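Local coordinates for putative uncharacterized protein (Chaetomium thermophilum, PDB 4XRI), which serves as a flexible HEAT-repeat transport receptor of the importin-beta family, carrying protein cargo into the nucleus and probably binding a small GTPase, at residues A271-T276 and T329-P334; S465-L470 and N507-N512; G660-P665 and N708-A713. The protein carries 2 engineered substitutions. All coordinates share one frame; numbering follows the deposited sequence.

In the fold
All three contacts join neighbouring pieces of one HEAT-repeat solenoid, each around a phenylalanine ring and without a hydrogen bond between the segments, yet they share no helix. Contacts 1 and 2 pair two helices; contact 3 joins an interhelical loop to the turn that starts a helix. Contact 2 is the buried one, its ring touching a serine and carrying an asparagine amide over one face. Contacts 1 and 3 are partly buried, and exposed residues help at both: Glu331 through its methylenes, Gln709 by its amide oxygen. Contacts 2 and 3 lie in the same importin-beta family region, with centres about 41 Å apart; contacts 1 and 3 lie on opposite sides of the chain's centre, their own centres about 52 Å apart.

Contact 1. Residues A271-T276 and T329-P334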
loop_
_atom_site.group_PDB
_atom_site.type_symbol
_atom_site.label_atom_id
_atom_site.label_comp_id
_atom_site.label_asym_id
_atom_site.label_seq_id
_atom_site.Cartn_x
_atom_site.Cartn_y
_atom_site.Cartn_z
ATOM N N ALA A 271 -32.524 13.616 -2.614
ATOM C CA ALA A 271 -32.039 14.460 -1.524
ATOM C C ALA A 271 -30.520 14.615 -1.441
ATOM O O ALA A 271 -30.027 15.719 -1.197
ATOM C CB ALA A 271 -32.564 13.926 -0.203
ATOM N N LEU A 272 -29.789 13.521 -1.636
ATOM C CA LEU A 272 -28.346 13.503 -1.387
ATOM C C LEU A 272 -27.591 14.551 -2.199
ATOM O O LEU A 272 -26.653 15.177 -1.696
ATOM C CB LEU A 272 -27.771 12.116 -1.681
ATOM C CG LEU A 272 -28.414 10.947 -0.933
ATOM C CD1 LEU A 272 -27.611 9.673 -1.153
ATOM C CD2 LEU A 272 -28.550 11.257 0.554
ATOM N N PHE A 273 -28.000 14.718 -3.452
ATOM C CA PHE A 273 -27.432 15.725 -4.343
ATOM C C PHE A 273 -27.406 17.094 -3.669
ATOM O O PHE A 273 -26.347 17.691 -3.492
ATOM C CB PHE A 273 -28.239 15.786 -5.645
ATOM C CG PHE A 273 -27.549 16.518 -6.762
ATOM C CD1 PHE A 273 -28.264 16.926 -7.875
ATOM C CD2 PHE A 273 -26.191 16.784 -6.710
ATOM C CE1 PHE A 273 -27.640 17.594 -8.910
ATOM C CE2 PHE A 273 -25.562 17.452 -7.744
ATOM C CZ PHE A 273 -26.288 17.855 -8.847
ATOM N N GLY A 274 -28.582 17.571 -3.282
ATOM C CA GLY A 274 -28.721 18.869 -2.651
ATOM C C GLY A 274 -28.121 18.944 -1.261
ATOM O O GLY A 274 -27.503 19.941 -0.902
ATOM N N LEU A 275 -28.299 17.885 -0.479
ATOM C CA LEU A 275 -27.782 17.844 0.887
ATOM C C LEU A 275 -26.266 17.985 0.938
ATOM O O LEU A 275 -25.734 18.750 1.743
ATOM C CB LEU A 275 -28.189 16.543 1.579
ATOM C CG LEU A 275 -29.652 16.413 1.994
ATOM C CD1 LEU A 275 -29.895 15.054 2.618
ATOM C CD2 LEU A 275 -30.027 17.521 2.959
ATOM N N THR A 276 -25.576 17.245 0.078
ATOM C CA THR A 276 -24.118 17.256 0.071
ATOM C C THR A 276 -23.570 18.547 -0.532
ATOM O O THR A 276 -22.487 18.995 -0.161
ATOM C CB THR A 276 -23.553 16.046 -0.692
ATOM O OG1 THR A 276 -24.087 16.019 -2.021
ATOM C CG2 THR A 276 -23.935 14.756 0.021
ATOM N N THR A 329 -21.518 17.185 -11.975
ATOM C CA THR A 329 -20.365 18.010 -12.341
ATOM C C THR A 329 -20.603 19.514 -12.211
ATOM O O THR A 329 -19.834 20.218 -11.558
ATOM C CB THR A 329 -19.919 17.723 -13.788
ATOM O OG1 THR A 329 -19.516 16.354 -13.906
ATOM C CG2 THR A 329 -18.753 18.623 -14.172
ATOM N N ASN A 330 -21.678 19.999 -12.827
ATOM C CA ASN A 330 -21.946 21.434 -12.881
ATOM C C ASN A 330 -22.241 22.072 -11.526
ATOM O O ASN A 330 -22.173 23.294 -11.382
ATOM C CB ASN A 330 -23.109 21.712 -13.833
ATOM C CG ASN A 330 -22.737 21.484 -15.283
ATOM O OD1 ASN A 330 -21.560 21.495 -15.641
ATOM N ND2 ASN A 330 -23.742 21.278 -16.127
ATOM N N GLU A 331 -22.564 21.252 -10.534
ATOM C CA GLU A 331 -22.876 21.768 -9.208
ATOM C C GLU A 331 -21.708 21.598 -8.238
ATOM O O GLU A 331 -21.391 22.505 -7.467
ATOM C CB GLU A 331 -24.124 21.080 -8.647
ATOM C CG GLU A 331 -25.339 21.136 -9.561
ATOM C CD GLU A 331 -25.942 22.526 -9.675
ATOM O OE1 GLU A 331 -25.539 23.427 -8.907
ATOM O OE2 GLU A 331 -26.826 22.714 -10.537
ATOM N N VAL A 332 -21.066 20.435 -8.288
ATOM C CA VAL A 332 -20.052 20.071 -7.305
ATOM C C VAL A 332 -18.662 20.624 -7.630
ATOM O O VAL A 332 -17.963 21.120 -6.745
ATOM C CB VAL A 332 -19.963 18.538 -7.161
ATOM C CG1 VAL A 332 -18.827 18.145 -6.226
ATOM C CG2 VAL A 332 -21.288 17.981 -6.655
ATOM N N VAL A 333 -18.259 20.534 -8.894
ATOM C CA VAL A 333 -16.917 20.963 -9.292
ATOM C C VAL A 333 -16.659 22.460 -9.044
ATOM O O VAL A 333 -15.600 22.814 -8.521
ATOM C CB VAL A 333 -16.636 20.635 -10.780
ATOM C CG1 VAL A 333 -15.320 21.252 -11.230
ATOM C CG2 VAL A 333 -16.618 19.126 -11.001
ATOM N N PRO A 334 -17.607 23.348 -9.417
ATOM C CA PRO A 334 -17.358 24.752 -9.063
ATOM C C PRO A 334 -17.173 24.986 -7.561
ATOM O O PRO A 334 -16.426 25.884 -7.176
ATOM C CB PRO A 334 -18.616 25.466 -9.570
ATOM C CG PRO A 334 -19.071 24.643 -10.706
ATOM C CD PRO A 334 -18.785 23.220 -10.298
#
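Two helices of the HEAT-repeat solenoid, 265-280 and 324-340, meet where Phe273 of the first reaches Glu331 and Val332 of the second. The backbones stay well apart, with the CA atoms of Phe273 and Glu331 9.0 Å from each other, and a long flat side chain suits this spacing. With CG anti to the backbone N (chi1 -165°), the Phe273 ring extends across the interface. Its far end does the touching: CZ lies 3.5 Å from CG of Glu331, and CE2 lies 4.0 Å from CB of the same residue. Glu331 thus serves the contact through its methylene groups. Its chain bends at chi2 and crosses the phenylalanine at about a right angle, the carboxylate plane standing 78° from the ring. Glu331 is an exposed residue, so a carbon chain ending in a charge suits it. Val332 comes to the ring's edge, its CG2 4.4 Å from Phe273 CE2, a looser apolar touch by a buried residue. Trp295 of helix 285-310, which lies between the two in sequence, also touches both Phe273 and Val332, so a third helix joins the packing. Side chains meeting between successive helices in this way build the continuous hydrophobic packing of a HEAT-repeat solenoid.

Contact 2. Residues S465-L470 and N507-N512; sequences SLFNGL and NQSVTN
Phe467 of helix 455-472 points at helix 503-516 and packs against Ser509 and Asn512, about one turn apart on that helix. The carbon contacts come first. CB of Asn512 sits 3.7 Å from Phe467 CD2, while CB of Ser509 lies 3.7 Å from CZ at the ring's far end, so the aromatic bears on both residues at once. Serine is small enough to let the ring come close to the helix, and the oxygen shares in the packing: Ser509 OG approaches Phe467 CE1 to 3.4 Å, obliquely to the ring.

The amide makes a second kind of contact. Asn512 ND2 stands over one face of Phe467, 3.7 Å from CG and displaced toward the rim, with the amide plane turned 64° from the ring. Placing CG anti to its carbonyl carbon (chi1 -71°) brings the Asn512 amide to this face.

No hydrogen bond joins the two segments; the polar groups near the ring bond within helix 503-516. Ser509 OG bonds to the carbonyl of His505, which satisfies the hydroxyl beside the aromatic. Gln508 NE2 gives a weak bond to Asn512 OD1, 2.9 Å long and bent to 128°, which may help favour the amide rotation that leaves ND2 with the ring. Leucine in place of Phe467 would probably open a gap beside Ser509 and deprive the Asn512 amide of the flat surface it rests on.

Helix 524-539 backs the site, Phe537 touching Ser509 and Val526 touching Leu470. The buried join therefore depends on shape and dispersion, perhaps helped by a mild attraction of the amide nitrogen to the ring.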
loop_
_atom_site.group_PDB
_atom_site.type_symbol
_atom_site.label_atom_id
_atom_site.label_comp_id
_atom_site.label_asym_id
_atom_site.label_seq_id
_atom_site.Cartn_x
_atom_site.Cartn_y
_atom_site.Cartn_z
ATOM N N SER A 465 13.216 26.598 -15.855
ATOM C CA SER A 465 12.416 27.124 -14.754
ATOM C C SER A 465 12.393 26.160 -13.572
ATOM O O SER A 465 12.454 26.575 -12.415
ATOM C CB SER A 465 10.987 27.411 -15.219
ATOM O OG SER A 465 10.301 26.212 -15.533
ATOM N N LEU A 466 12.303 24.870 -13.875
ATOM C CA LEU A 466 12.287 23.839 -12.846
ATOM C C LEU A 466 13.626 23.772 -12.122
ATOM O O LEU A 466 13.671 23.657 -10.897
ATOM C CB LEU A 466 11.943 22.482 -13.458
ATOM C CG LEU A 466 10.545 22.398 -14.072
ATOM C CD1 LEU A 466 10.439 21.197 -14.984
ATOM C CD2 LEU A 466 9.482 22.346 -12.991
ATOM N N PHE A 467 14.715 23.849 -12.882
ATOM C CA PHE A 467 16.049 23.850 -12.291
ATOM C C PHE A 467 16.295 25.122 -11.491
ATOM O O PHE A 467 16.890 25.076 -10.416
ATOM C CB PHE A 467 17.125 23.694 -13.365
ATOM C CG PHE A 467 17.499 22.264 -13.643
ATOM C CD1 PHE A 467 17.288 21.707 -14.891
ATOM C CD2 PHE A 467 18.054 21.477 -12.648
ATOM C CE1 PHE A 467 17.630 20.391 -15.146
ATOM C CE2 PHE A 467 18.397 20.161 -12.895
ATOM C CZ PHE A 467 18.185 19.617 -14.145
ATOM N N ASN A 468 15.835 26.252 -12.020
ATOM C CA ASN A 468 15.943 27.522 -11.312
ATOM C C ASN A 468 15.243 27.447 -9.963
ATOM O O ASN A 468 15.749 27.946 -8.958
ATOM C CB ASN A 468 15.355 28.659 -12.150
ATOM C CG ASN A 468 15.540 30.016 -11.500
ATOM O OD1 ASN A 468 14.581 30.633 -11.036
ATOM N ND2 ASN A 468 16.782 30.486 -11.460
ATOM N N GLY A 469 14.079 26.808 -9.951
ATOM C CA GLY A 469 13.331 26.602 -8.726
ATOM C C GLY A 469 14.042 25.653 -7.783
ATOM O O GLY A 469 14.128 25.909 -6.582
ATOM N N LEU A 470 14.557 24.556 -8.330
ATOM C CA LEU A 470 15.255 23.552 -7.532
ATOM C C LEU A 470 16.506 24.113 -6.866
ATOM O O LEU A 470 16.783 23.822 -5.701
ATOM C CB LEU A 470 15.631 22.348 -8.400
ATOM C CG LEU A 470 16.585 21.323 -7.779
ATOM C CD1 LEU A 470 16.011 20.750 -6.493
ATOM C CD2 LEU A 470 16.900 20.209 -8.767
ATOM N N ASN A 507 24.303 17.457 -20.158
ATOM C CA ASN A 507 25.484 17.867 -19.400
ATOM C C ASN A 507 25.198 19.004 -18.427
ATOM O O ASN A 507 25.670 18.988 -17.290
ATOM C CB ASN A 507 26.611 18.271 -20.352
ATOM C CG ASN A 507 27.200 17.085 -21.087
ATOM O OD1 ASN A 507 26.655 15.980 -21.043
ATOM N ND2 ASN A 507 28.315 17.305 -21.769
ATOM N N GLN A 508 24.419 19.983 -18.877
ATOM C CA GLN A 508 24.038 21.105 -18.030
ATOM C C GLN A 508 23.172 20.634 -16.864
ATOM O O GLN A 508 23.349 21.076 -15.728
ATOM C CB GLN A 508 23.299 22.167 -18.846
ATOM C CG GLN A 508 22.874 23.383 -18.037
ATOM C CD GLN A 508 24.054 24.132 -17.448
ATOM O OE1 GLN A 508 24.792 24.808 -18.162
ATOM N NE2 GLN A 508 24.239 24.011 -16.140
ATOM N N SER A 509 22.236 19.737 -17.160
ATOM C CA SER A 509 21.351 19.177 -16.145
ATOM C C SER A 509 22.138 18.423 -15.078
ATOM O O SER A 509 21.902 18.601 -13.885
ATOM C CB SER A 509 20.318 18.249 -16.790
ATOM O OG SER A 509 19.436 18.973 -17.632
ATOM N N VAL A 510 23.069 17.585 -15.522
ATOM C CA VAL A 510 23.946 16.844 -14.621
ATOM C C VAL A 510 24.760 17.801 -13.760
ATOM O O VAL A 510 24.922 17.593 -12.556
ATOM C CB VAL A 510 24.897 15.907 -15.404
ATOM C CG1 VAL A 510 25.996 15.371 -14.498
ATOM C CG2 VAL A 510 24.110 14.771 -16.041
ATOM N N THR A 511 25.256 18.861 -14.388
ATOM C CA THR A 511 25.999 19.903 -13.692
ATOM C C THR A 511 25.153 20.567 -12.607
ATOM O O THR A 511 25.616 20.769 -11.482
ATOM C CB THR A 511 26.498 20.976 -14.678
ATOM O OG1 THR A 511 27.668 20.498 -15.354
ATOM C CG2 THR A 511 26.834 22.259 -13.949
ATOM N N ASN A 512 23.908 20.892 -12.946
ATOM C CA ASN A 512 22.997 21.522 -11.993
ATOM C C ASN A 512 22.680 20.621 -10.804
ATOM O O ASN A 512 22.671 21.067 -9.655
ATOM C CB ASN A 512 21.696 21.931 -12.685
ATOM C CG ASN A 512 21.884 23.100 -13.636
ATOM O OD1 ASN A 512 22.887 23.814 -13.569
ATOM N ND2 ASN A 512 20.916 23.302 -14.525
#

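Contact 3. Residues G660-P665 and N708-A713; sequences GNQEEP and NQFKPA
Phe710 packs against Gln662 and Pro665 where a type I turn entering helix 711-725 of the HEAT solenoid meets the loop between helices 648-660 and 665-682. An Asx turn shapes its own backbone: Phe710 N donates to Asn708 OD1 at 2.9 Å and 159°, a capping bond at the helix entrance. The Phe710 side chain points at the loop.

Gln709 adopts the crowded position between backbone N and carbonyl carbon (chi1 72°), folding its CG over the centre of the Phe710 ring, 3.6 Å above the plane. Beyond CG the chain runs on extended and carries OE1 to 3.9 Å from Pro665 CB. Glutamine suits the spot because its methylenes can lie on an aromatic while its polar end suits an exposed position.

Gln662 has chi1 near eclipsed at -14°, probably a somewhat strained choice, and bends at chi2. Its NE2 comes obliquely to within 3.7 Å of Phe710 CE2, the amide almost perpendicular to the ring.

Pro665, following the N-cap residue Glu664, opens helix 665-682, where a residue without an N-H costs no helical bond. Its CB lies 4.1 Å from Phe710 CZ, and its carbonyl O sits near the ring plane at the edge, 3.3 Å from CE1 of Phe710.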
loop_
_atom_site.group_PDB
_atom_site.type_symbol
_atom_site.label_atom_id
_atom_site.label_comp_id
_atom_site.label_asym_id
_atom_site.label_seq_id
_atom_site.Cartn_x
_atom_site.Cartn_y
_atom_site.Cartn_z
ATOM N N GLY A 660 22.416 -15.576 5.404
ATOM C CA GLY A 660 22.164 -16.314 6.628
ATOM C C GLY A 660 21.435 -15.531 7.704
ATOM O O GLY A 660 21.045 -16.092 8.730
ATOM N N ASN A 661 21.243 -14.238 7.475
ATOM C CA ASN A 661 20.630 -13.372 8.478
ATOM C C ASN A 661 19.197 -12.990 8.120
ATOM O O ASN A 661 18.959 -11.977 7.461
ATOM C CB ASN A 661 21.471 -12.110 8.669
ATOM C CG ASN A 661 20.976 -11.248 9.813
ATOM O OD1 ASN A 661 20.263 -11.719 10.701
ATOM N ND2 ASN A 661 21.355 -9.975 9.799
ATOM N N GLN A 662 18.245 -13.801 8.568
ATOM C CA GLN A 662 16.836 -13.569 8.275
ATOM C C GLN A 662 16.244 -12.477 9.160
ATOM O O GLN A 662 15.145 -11.988 8.900
ATOM C CB GLN A 662 16.040 -14.862 8.446
ATOM C CG GLN A 662 16.905 -16.105 8.531
ATOM C CD GLN A 662 16.241 -17.322 7.924
ATOM O OE1 GLN A 662 16.873 -18.367 7.754
ATOM N NE2 GLN A 662 14.962 -17.196 7.589
ATOM N N GLU A 663 16.978 -12.091 10.200
ATOM C CA GLU A 663 16.517 -11.052 11.115
ATOM C C GLU A 663 16.541 -9.684 10.442
ATOM O O GLU A 663 15.981 -8.715 10.954
ATOM C CB GLU A 663 17.365 -11.037 12.386
ATOM C CG GLU A 663 17.354 -12.358 13.139
ATOM C CD GLU A 663 15.950 -12.845 13.446
ATOM O OE1 GLU A 663 15.134 -12.043 13.949
ATOM O OE2 GLU A 663 15.659 -14.030 13.178
ATOM N N GLU A 664 17.204 -9.617 9.292
ATOM C CA GLU A 664 17.121 -8.464 8.406
ATOM C C GLU A 664 16.476 -8.905 7.098
ATOM O O GLU A 664 17.166 -9.094 6.097
ATOM C CB GLU A 664 18.503 -7.861 8.155
ATOM C CG GLU A 664 19.203 -7.369 9.409
ATOM C CD GLU A 664 18.485 -6.200 10.057
ATOM O OE1 GLU A 664 17.867 -5.400 9.325
ATOM O OE2 GLU A 664 18.537 -6.085 11.301
ATOM N N PRO A 665 15.142 -9.072 7.111
ATOM C CA PRO A 665 14.376 -9.691 6.021
ATOM C C PRO A 665 14.645 -9.071 4.656
ATOM O O PRO A 665 14.881 -9.797 3.689
ATOM C CB PRO A 665 12.918 -9.460 6.443
ATOM C CG PRO A 665 12.973 -9.288 7.918
ATOM C CD PRO A 665 14.260 -8.574 8.181
ATOM N N ASN A 708 7.000 -19.439 4.720
ATOM C CA ASN A 708 8.303 -18.778 4.630
ATOM C C ASN A 708 8.336 -17.722 3.540
ATOM O O ASN A 708 8.198 -18.046 2.356
ATOM C CB ASN A 708 9.401 -19.828 4.381
ATOM C CG ASN A 708 10.823 -19.281 4.558
ATOM O OD1 ASN A 708 11.090 -18.089 4.403
ATOM N ND2 ASN A 708 11.744 -20.171 4.885
ATOM N N GLN A 709 8.539 -16.471 3.948
ATOM C CA GLN A 709 8.492 -15.352 3.022
ATOM C C GLN A 709 9.606 -15.408 1.978
ATOM O O GLN A 709 9.489 -14.816 0.905
ATOM C CB GLN A 709 8.563 -14.031 3.790
ATOM C CG GLN A 709 9.932 -13.711 4.378
ATOM C CD GLN A 709 9.930 -12.449 5.215
ATOM O OE1 GLN A 709 9.984 -11.338 4.688
ATOM N NE2 GLN A 709 9.862 -12.615 6.528
ATOM N N PHE A 710 10.681 -16.122 2.291
ATOM C CA PHE A 710 11.836 -16.174 1.405
ATOM C C PHE A 710 11.755 -17.319 0.400
ATOM O O PHE A 710 12.486 -17.326 -0.591
ATOM C CB PHE A 710 13.131 -16.310 2.215
ATOM C CG PHE A 710 13.322 -15.236 3.247
ATOM C CD1 PHE A 710 13.603 -13.934 2.871
ATOM C CD2 PHE A 710 13.233 -15.536 4.596
ATOM C CE1 PHE A 710 13.781 -12.947 3.823
ATOM C CE2 PHE A 710 13.413 -14.554 5.552
ATOM C CZ PHE A 710 13.688 -13.259 5.164
ATOM N N LYS A 711 10.870 -18.278 0.650
ATOM C CA LYS A 711 10.839 -19.510 -0.140
ATOM C C LYS A 711 10.615 -19.316 -1.655
ATOM O O LYS A 711 11.320 -19.933 -2.446
ATOM C CB LYS A 711 9.776 -20.463 0.402
ATOM C CG LYS A 711 9.824 -21.851 -0.240
ATOM C CD LYS A 711 8.808 -22.812 0.361
ATOM C CE LYS A 711 9.233 -23.281 1.739
ATOM N NZ LYS A 711 8.309 -24.310 2.276
ATOM N N PRO A 712 9.655 -18.456 -2.069
ATOM C CA PRO A 712 9.474 -18.286 -3.520
ATOM C C PRO A 712 10.745 -17.865 -4.257
ATOM O O PRO A 712 11.049 -18.423 -5.312
ATOM C CB PRO A 712 8.408 -17.185 -3.612
ATOM C CG PRO A 712 7.619 -17.331 -2.364
ATOM C CD PRO A 712 8.622 -17.720 -1.315
ATOM N N ALA A 713 11.477 -16.904 -3.705
ATOM C CA ALA A 713 12.711 -16.432 -4.328
ATOM C C ALA A 713 13.819 -17.479 -4.220
ATOM O O ALA A 713 14.678 -17.583 -5.095
ATOM C CB ALA A 713 13.154 -15.127 -3.701
#